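Local coordinates for SAM-dependent O-methyltransferase (Leptospira interrogans, PDB 2HNK), which probably transfers a methyl group from S-adenosyl-L-methionine to an oxygen of its substrate, and is seen here holding the by-product S-adenosyl-L-homocysteine, at residues 62-67 against 148-153; 40-45 against 68-73. All blocks are in the same frame, centred on the assembly; numbering follows the deposited sequence.

In the fold
Both contacts involve one continuous run of chain: strand 63-67 of interaction 1 leads directly into the glycine-containing turn 68-73 of interaction 2, which ends at helix 73-81. Along the sequence the segments alternate, 40-45 coming first, then 62-67, 68-73 and finally 148-153, and the contacts lie about 16 Å apart, centre to centre. Interaction 1 sits within the central seven-stranded sheet, about 7 Å from the middle of the chain. Interaction 2 lies beyond the C-terminal end of strand 63-67. S-adenosyl-L-homocysteine thus sits at the C-terminal ends of the parallel strands, bounded by the turn 68-73, the start of helix 73-81 and segment 40-45.

Interaction 1: residues 62-67 against 148-153; sequences KRIIEI and IDLFFL
The carboxylate of D149 closes the start of the pairing between K62-I67 and I148-L153. Its OD2 accepts two backbone N-H groups, from K62 N at 2.7 Å and R63 N at 2.8 Å, which arrive from opposite faces of the carboxylate plane, both on the anti side and tilted out of the plane. With chi1 at -63°, CG lies beside the aspartate's own N and the group swings across to the start of strand 63-67. OD1 is left to a salt bridge with K172. R63 O answers by accepting from both D149 N and L150 N, the latter bond long at 3.3 Å. Beyond this point the strands run nearly parallel, joined by I65 N to L150 O, F152 N to I65 O and I67 N to F152 O.

On one face, I65 lies alongside F151 and places CB over the phenyl face, 4.0 Å from its centroid, in a CH-pi contact. The I67 CD1 methyl reaches the same ring at CD2 (3.6 Å). The other end of I65 meets I148 at about a right angle, their CD1 methyls packing tightly at 3.5 Å. I167 and L170 of helix 160-170 cover F151 from outside the pair.

On the opposite face, I64 packs beside L150, and E66 runs alongside F152. An extended glutamate chain, CG anti to the backbone N (chi1 171°), sets CG at the edge of the F152 ring, with the carboxylate plane turned 56° from the ring. OE1 bonds to T69 in the turn after the strand, OE2 to S74 of helix 73-81, unusually closely and so with doubtful geometry. F152 itself touches the ligand. In the Rossmann-like methyltransferase order 3-2-1-4-5-7-6, this is the central pairing of strands 1 and 4, where the chain crosses between the sheet's halves.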
loop_
_atom_site.group_PDB
_atom_site.type_symbol
_atom_site.label_atom_id
_atom_site.label_comp_id
_atom_site.label_asym_id
_atom_site.label_seq_id
_atom_site.Cartn_x
_atom_site.Cartn_y
_atom_site.Cartn_z
ATOM N N LYS C 62 -2.439 13.863 -7.746
ATOM C CA LYS C 62 -2.629 15.310 -7.598
ATOM C C LYS C 62 -4.104 15.691 -7.523
ATOM O O LYS C 62 -4.439 16.791 -7.080
ATOM C CB LYS C 62 -1.939 16.088 -8.724
ATOM C CG LYS C 62 -0.432 15.914 -8.734
ATOM C CD LYS C 62 0.284 17.018 -9.493
ATOM C CE LYS C 62 1.790 16.893 -9.266
ATOM N NZ LYS C 62 2.546 18.070 -9.773
ATOM N N ARG C 63 -4.979 14.791 -7.968
ATOM C CA ARG C 63 -6.418 15.017 -7.865
ATOM C C ARG C 63 -7.096 13.836 -7.203
ATOM O O ARG C 63 -7.163 12.748 -7.776
ATOM C CB ARG C 63 -7.042 15.287 -9.244
ATOM C CG ARG C 63 -6.586 16.591 -9.918
ATOM C CD ARG C 63 -6.897 17.824 -9.057
ATOM N NE ARG C 63 -6.480 19.064 -9.712
ATOM C CZ ARG C 63 -5.314 19.672 -9.513
ATOM N NH1 ARG C 63 -4.425 19.186 -8.652
ATOM N NH2 ARG C 63 -5.041 20.793 -10.173
ATOM N N ILE C 64 -7.602 14.067 -5.994
ATOM C CA ILE C 64 -8.238 13.020 -5.193
ATOM C C ILE C 64 -9.727 13.317 -4.981
ATOM O O ILE C 64 -10.111 14.471 -4.812
ATOM C CB ILE C 64 -7.535 12.869 -3.808
ATOM C CG1 ILE C 64 -6.058 12.480 -3.993
ATOM C CG2 ILE C 64 -8.280 11.861 -2.919
ATOM C CD1 ILE C 64 -5.271 12.398 -2.707
ATOM N N ILE C 65 -10.558 12.279 -4.993
ATOM C CA ILE C 65 -11.937 12.415 -4.518
ATOM C C ILE C 65 -12.200 11.454 -3.367
ATOM O O ILE C 65 -12.011 10.249 -3.503
ATOM C CB ILE C 65 -12.996 12.208 -5.627
ATOM C CG1 ILE C 65 -12.837 13.252 -6.736
ATOM C CG2 ILE C 65 -14.420 12.262 -5.039
ATOM C CD1 ILE C 65 -13.763 13.024 -7.925
ATOM N N GLU C 66 -12.634 12.010 -2.240
ATOM C CA GLU C 66 -13.061 11.225 -1.098
ATOM C C GLU C 66 -14.585 11.169 -1.058
ATOM O O GLU C 66 -15.246 12.205 -1.000
ATOM C CB GLU C 66 -12.494 11.817 0.200
ATOM C CG GLU C 66 -13.053 11.185 1.469
ATOM C CD GLU C 66 -12.344 11.665 2.710
ATOM O OE1 GLU C 66 -12.853 12.594 3.387
ATOM O OE2 GLU C 66 -11.257 11.134 2.992
ATOM N N ILE C 67 -15.124 9.950 -1.094
ATOM C CA ILE C 67 -16.559 9.716 -0.998
ATOM C C ILE C 67 -16.869 9.280 0.433
ATOM O O ILE C 67 -16.700 8.098 0.793
ATOM C CB ILE C 67 -17.051 8.626 -1.997
ATOM C CG1 ILE C 67 -16.585 8.915 -3.437
ATOM C CG2 ILE C 67 -18.573 8.508 -1.961
ATOM C CD1 ILE C 67 -16.511 7.679 -4.300
ATOM N N ILE C 148 -9.451 11.913 -12.608
ATOM C CA ILE C 148 -9.065 11.727 -11.207
ATOM C C ILE C 148 -7.904 10.743 -11.031
ATOM O O ILE C 148 -7.841 9.709 -11.699
ATOM C CB ILE C 148 -10.294 11.304 -10.337
ATOM C CG1 ILE C 148 -11.491 12.244 -10.594
ATOM C CG2 ILE C 148 -9.938 11.251 -8.853
ATOM C CD1 ILE C 148 -11.254 13.734 -10.244
ATOM N N ASP C 149 -6.990 11.074 -10.125
ATOM C CA ASP C 149 -5.841 10.212 -9.845
ATOM C C ASP C 149 -6.164 9.113 -8.846
ATOM O O ASP C 149 -5.751 7.960 -9.018
ATOM C CB ASP C 149 -4.681 11.046 -9.306
ATOM C CG ASP C 149 -4.185 12.056 -10.306
ATOM O OD1 ASP C 149 -4.120 11.720 -11.496
ATOM O OD2 ASP C 149 -3.846 13.176 -9.899
ATOM N N LEU C 150 -6.902 9.482 -7.802
ATOM C CA LEU C 150 -7.121 8.592 -6.678
ATOM C C LEU C 150 -8.487 8.817 -6.041
ATOM O O LEU C 150 -8.940 9.955 -5.893
ATOM C CB LEU C 150 -5.988 8.744 -5.650
ATOM C CG LEU C 150 -5.910 7.797 -4.448
ATOM C CD1 LEU C 150 -4.461 7.600 -3.999
ATOM C CD2 LEU C 150 -6.753 8.302 -3.284
ATOM N N PHE C 151 -9.131 7.713 -5.679
ATOM C CA PHE C 151 -10.391 7.742 -4.956
ATOM C C PHE C 151 -10.263 7.086 -3.599
ATOM O O PHE C 151 -9.594 6.064 -3.465
ATOM C CB PHE C 151 -11.462 6.984 -5.726
ATOM C CG PHE C 151 -12.298 7.840 -6.606
ATOM C CD1 PHE C 151 -11.930 8.073 -7.925
ATOM C CD2 PHE C 151 -13.477 8.400 -6.128
ATOM C CE1 PHE C 151 -12.728 8.861 -8.757
ATOM C CE2 PHE C 151 -14.285 9.180 -6.953
ATOM C CZ PHE C 151 -13.906 9.417 -8.263
ATOM N N PHE C 152 -10.930 7.667 -2.605
ATOM C CA PHE C 152 -11.154 6.998 -1.336
ATOM C C PHE C 152 -12.658 6.761 -1.145
ATOM O O PHE C 152 -13.432 7.709 -1.020
ATOM C CB PHE C 152 -10.582 7.817 -0.180
ATOM C CG PHE C 152 -10.630 7.115 1.146
ATOM C CD1 PHE C 152 -10.104 5.831 1.299
ATOM C CD2 PHE C 152 -11.187 7.735 2.252
ATOM C CE1 PHE C 152 -10.159 5.174 2.525
ATOM C CE2 PHE C 152 -11.228 7.086 3.497
ATOM C CZ PHE C 152 -10.717 5.805 3.624
ATOM N N LEU C 153 -13.057 5.495 -1.136
ATOM C CA LEU C 153 -14.446 5.116 -0.944
ATOM C C LEU C 153 -14.721 4.700 0.508
ATOM O O LEU C 153 -14.281 3.637 0.961
ATOM C CB LEU C 153 -14.848 3.990 -1.913
ATOM C CG LEU C 153 -16.250 3.380 -1.746
ATOM C CD1 LEU C 153 -17.363 4.453 -1.844
ATOM C CD2 LEU C 153 -16.493 2.244 -2.739
#

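Interaction 2: residues 40-45 against 68-73; sequences ANMQIS and GTFTGY. With SAH (S-adenosyl-L-homocysteine), chain O.
M42 lays its terminal methyl over the phenyl face of F70, CE standing 3.7 Å from the ring centroid in a CH-pi contact. Its sulfur lies farther out, 5.0 Å above the same face, which makes this a Met-aromatic pair. Bends at chi2 and chi3 (147° and 74°) fold the methyl back onto the ring, while M42 also lies against the ligand sulfur. The opposite face of F70 is covered by the methyl of T71, its sequence neighbour, and W97 meets the ring edge-to-face.

The turn carrying F70 is the glycine-rich loop of class I methyltransferases, which follows the first strand of the sheet and curls round the amino acid end of the cofactor. Here G68 O accepts from SAH N at 3.0 Å, and D92 OD2 receives T69 N and F70 N.

Q43 reaches across through a water: OE1 accepts from it at 3.2 Å, and T71 OG1 and Y73 N donate to it. The water's approach to SAH O is implausibly short, its geometry doubtful. T71 OG1 is also hydrogen-bonded to T34 of helix 25-35. Q43 CB rests 3.3 Å from SAH O. Farther along, I44 crosses the Y73 ring at about a right angle: a chi1 of 70° sets CG1 and CD1 against Y73 CD1, CG1 at 3.6 Å, and leaves I44 CG2 3.9 Å from SAH OXT. E23 takes the Y73 hydroxyl.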
loop_
_atom_site.group_PDB
_atom_site.type_symbol
_atom_site.label_atom_id
_atom_site.label_comp_id
_atom_site.label_asym_id
_atom_site.label_seq_id
_atom_site.Cartn_x
_atom_site.Cartn_y
_atom_site.Cartn_z
ATOM N N ALA C 40 -18.410 7.349 16.574
ATOM C CA ALA C 40 -16.965 7.526 16.757
ATOM C C ALA C 40 -16.161 6.483 15.994
ATOM O O ALA C 40 -15.143 6.807 15.379
ATOM C CB ALA C 40 -16.608 7.472 18.233
ATOM N N ASN C 41 -16.625 5.234 16.036
ATOM C CA ASN C 41 -15.939 4.124 15.373
ATOM C C ASN C 41 -16.019 4.188 13.841
ATOM O O ASN C 41 -15.456 3.345 13.137
ATOM C CB ASN C 41 -16.469 2.788 15.896
ATOM C CG ASN C 41 -15.603 1.619 15.484
ATOM O OD1 ASN C 41 -14.372 1.723 15.438
ATOM N ND2 ASN C 41 -16.240 0.495 15.171
ATOM N N MET C 42 -16.714 5.205 13.339
ATOM C CA MET C 42 -16.824 5.452 11.909
ATOM C C MET C 42 -15.527 6.026 11.330
ATOM O O MET C 42 -15.335 6.034 10.110
ATOM C CB MET C 42 -18.000 6.388 11.626
ATOM C CG MET C 42 -18.550 6.276 10.225
ATOM S SD MET C 42 -20.322 6.558 10.098
ATOM C CE MET C 42 -20.475 8.321 10.318
ATOM N N GLN C 43 -14.634 6.498 12.199
ATOM C CA GLN C 43 -13.370 7.054 11.724
ATOM C C GLN C 43 -12.185 6.078 11.785
ATOM O O GLN C 43 -12.093 5.202 12.668
ATOM C CB GLN C 43 -13.030 8.382 12.412
ATOM C CG GLN C 43 -12.514 8.261 13.829
ATOM C CD GLN C 43 -11.415 9.258 14.130
ATOM O OE1 GLN C 43 -11.458 10.423 13.705
ATOM N NE2 GLN C 43 -10.417 8.803 14.867
ATOM N N ILE C 44 -11.277 6.277 10.833
ATOM C CA ILE C 44 -10.111 5.431 10.638
ATOM C C ILE C 44 -9.116 5.515 11.803
ATOM O O ILE C 44 -9.165 6.444 12.617
ATOM C CB ILE C 44 -9.434 5.750 9.271
ATOM C CG1 ILE C 44 -8.763 7.121 9.284
ATOM C CG2 ILE C 44 -10.467 5.691 8.128
ATOM C CD1 ILE C 44 -7.955 7.401 8.049
ATOM N N SER C 45 -8.244 4.513 11.897
ATOM C CA SER C 45 -7.100 4.546 12.804
ATOM C C SER C 45 -6.026 5.500 12.256
ATOM O O SER C 45 -6.008 5.786 11.051
ATOM C CB SER C 45 -6.519 3.138 12.946
ATOM O OG SER C 45 -6.358 2.526 11.674
ATOM N N GLY C 68 -17.317 10.231 1.246
ATOM C CA GLY C 68 -17.566 9.980 2.660
ATOM C C GLY C 68 -16.461 10.555 3.514
ATOM O O GLY C 68 -15.370 9.972 3.630
ATOM N N THR C 69 -16.760 11.690 4.133
ATOM C CA THR C 69 -15.764 12.499 4.827
ATOM C C THR C 69 -15.895 12.514 6.345
ATOM O O THR C 69 -14.880 12.531 7.045
ATOM C CB THR C 69 -15.760 13.934 4.251
ATOM O OG1 THR C 69 -15.266 13.862 2.914
ATOM C CG2 THR C 69 -14.875 14.883 5.059
ATOM N N PHE C 70 -17.135 12.528 6.846
ATOM C CA PHE C 70 -17.400 12.511 8.294
ATOM C C PHE C 70 -16.660 13.675 8.960
ATOM O O PHE C 70 -16.666 14.787 8.414
ATOM C CB PHE C 70 -17.033 11.134 8.877
ATOM C CG PHE C 70 -17.515 10.895 10.290
ATOM C CD1 PHE C 70 -18.760 11.359 10.721
ATOM C CD2 PHE C 70 -16.730 10.171 11.179
ATOM C CE1 PHE C 70 -19.201 11.123 12.026
ATOM C CE2 PHE C 70 -17.164 9.932 12.483
ATOM C CZ PHE C 70 -18.398 10.409 12.909
ATOM N N THR C 71 -16.007 13.438 10.101
ATOM C CA THR C 71 -15.333 14.519 10.837
ATOM C C THR C 71 -13.937 14.866 10.284
ATOM O O THR C 71 -13.240 15.730 10.830
ATOM C CB THR C 71 -15.261 14.239 12.351
ATOM O OG1 THR C 71 -14.692 12.942 12.573
ATOM C CG2 THR C 71 -16.651 14.303 12.980
ATOM N N GLY C 72 -13.533 14.166 9.226
ATOM C CA GLY C 72 -12.436 14.601 8.376
ATOM C C GLY C 72 -11.038 14.020 8.512
ATOM O O GLY C 72 -10.118 14.526 7.862
ATOM N N TYR C 73 -10.861 12.962 9.308
ATOM C CA TYR C 73 -9.504 12.456 9.575
ATOM C C TYR C 73 -8.753 12.048 8.312
ATOM O O TYR C 73 -7.601 12.445 8.119
ATOM C CB TYR C 73 -9.476 11.310 10.613
ATOM C CG TYR C 73 -8.070 11.018 11.138
ATOM C CD1 TYR C 73 -7.223 10.124 10.480
ATOM C CD2 TYR C 73 -7.582 11.656 12.280
ATOM C CE1 TYR C 73 -5.934 9.867 10.950
ATOM C CE2 TYR C 73 -6.292 11.402 12.760
ATOM C CZ TYR C 73 -5.478 10.508 12.087
ATOM O OH TYR C 73 -4.206 10.258 12.552
HETATM N N SAH O . -13.556 9.108 5.898
HETATM C CA SAH O . -14.122 9.365 7.258
HETATM C CB SAH O . -15.153 8.291 7.608
HETATM C CG SAH O . -16.385 8.285 6.699
HETATM S SD SAH O . -17.842 7.779 7.638
HETATM C C SAH O . -13.058 9.498 8.360
HETATM O O SAH O . -13.368 9.830 9.508
HETATM O OXT SAH O . -11.868 9.285 8.135
HETATM C "C5'" SAH O . -18.986 7.937 6.242
HETATM C "C4'" SAH O . -19.462 9.354 5.942
HETATM O "O4'" SAH O . -20.126 9.349 4.695
HETATM C "C3'" SAH O . -20.452 9.881 6.967
HETATM O "O3'" SAH O . -19.994 11.129 7.432
HETATM C "C2'" SAH O . -21.763 10.074 6.231
HETATM O "O2'" SAH O . -22.369 11.295 6.600
HETATM C "C1'" SAH O . -21.328 10.091 4.769
HETATM N N9 SAH O . -22.349 9.567 3.833
HETATM C C8 SAH O . -23.337 8.636 4.065
HETATM N N7 SAH O . -24.053 8.468 2.925
HETATM C C5 SAH O . -23.535 9.273 1.966
HETATM C C6 SAH O . -23.867 9.505 0.630
HETATM N N6 SAH O . -24.881 8.867 0.058
HETATM N N1 SAH O . -23.136 10.417 -0.109
HETATM C C2 SAH O . -22.075 11.094 0.465
HETATM N N3 SAH O . -21.748 10.862 1.787
HETATM C C4 SAH O . -22.466 9.972 2.527
HETATM O O HOH W 1 -12.955 11.476 11.141
#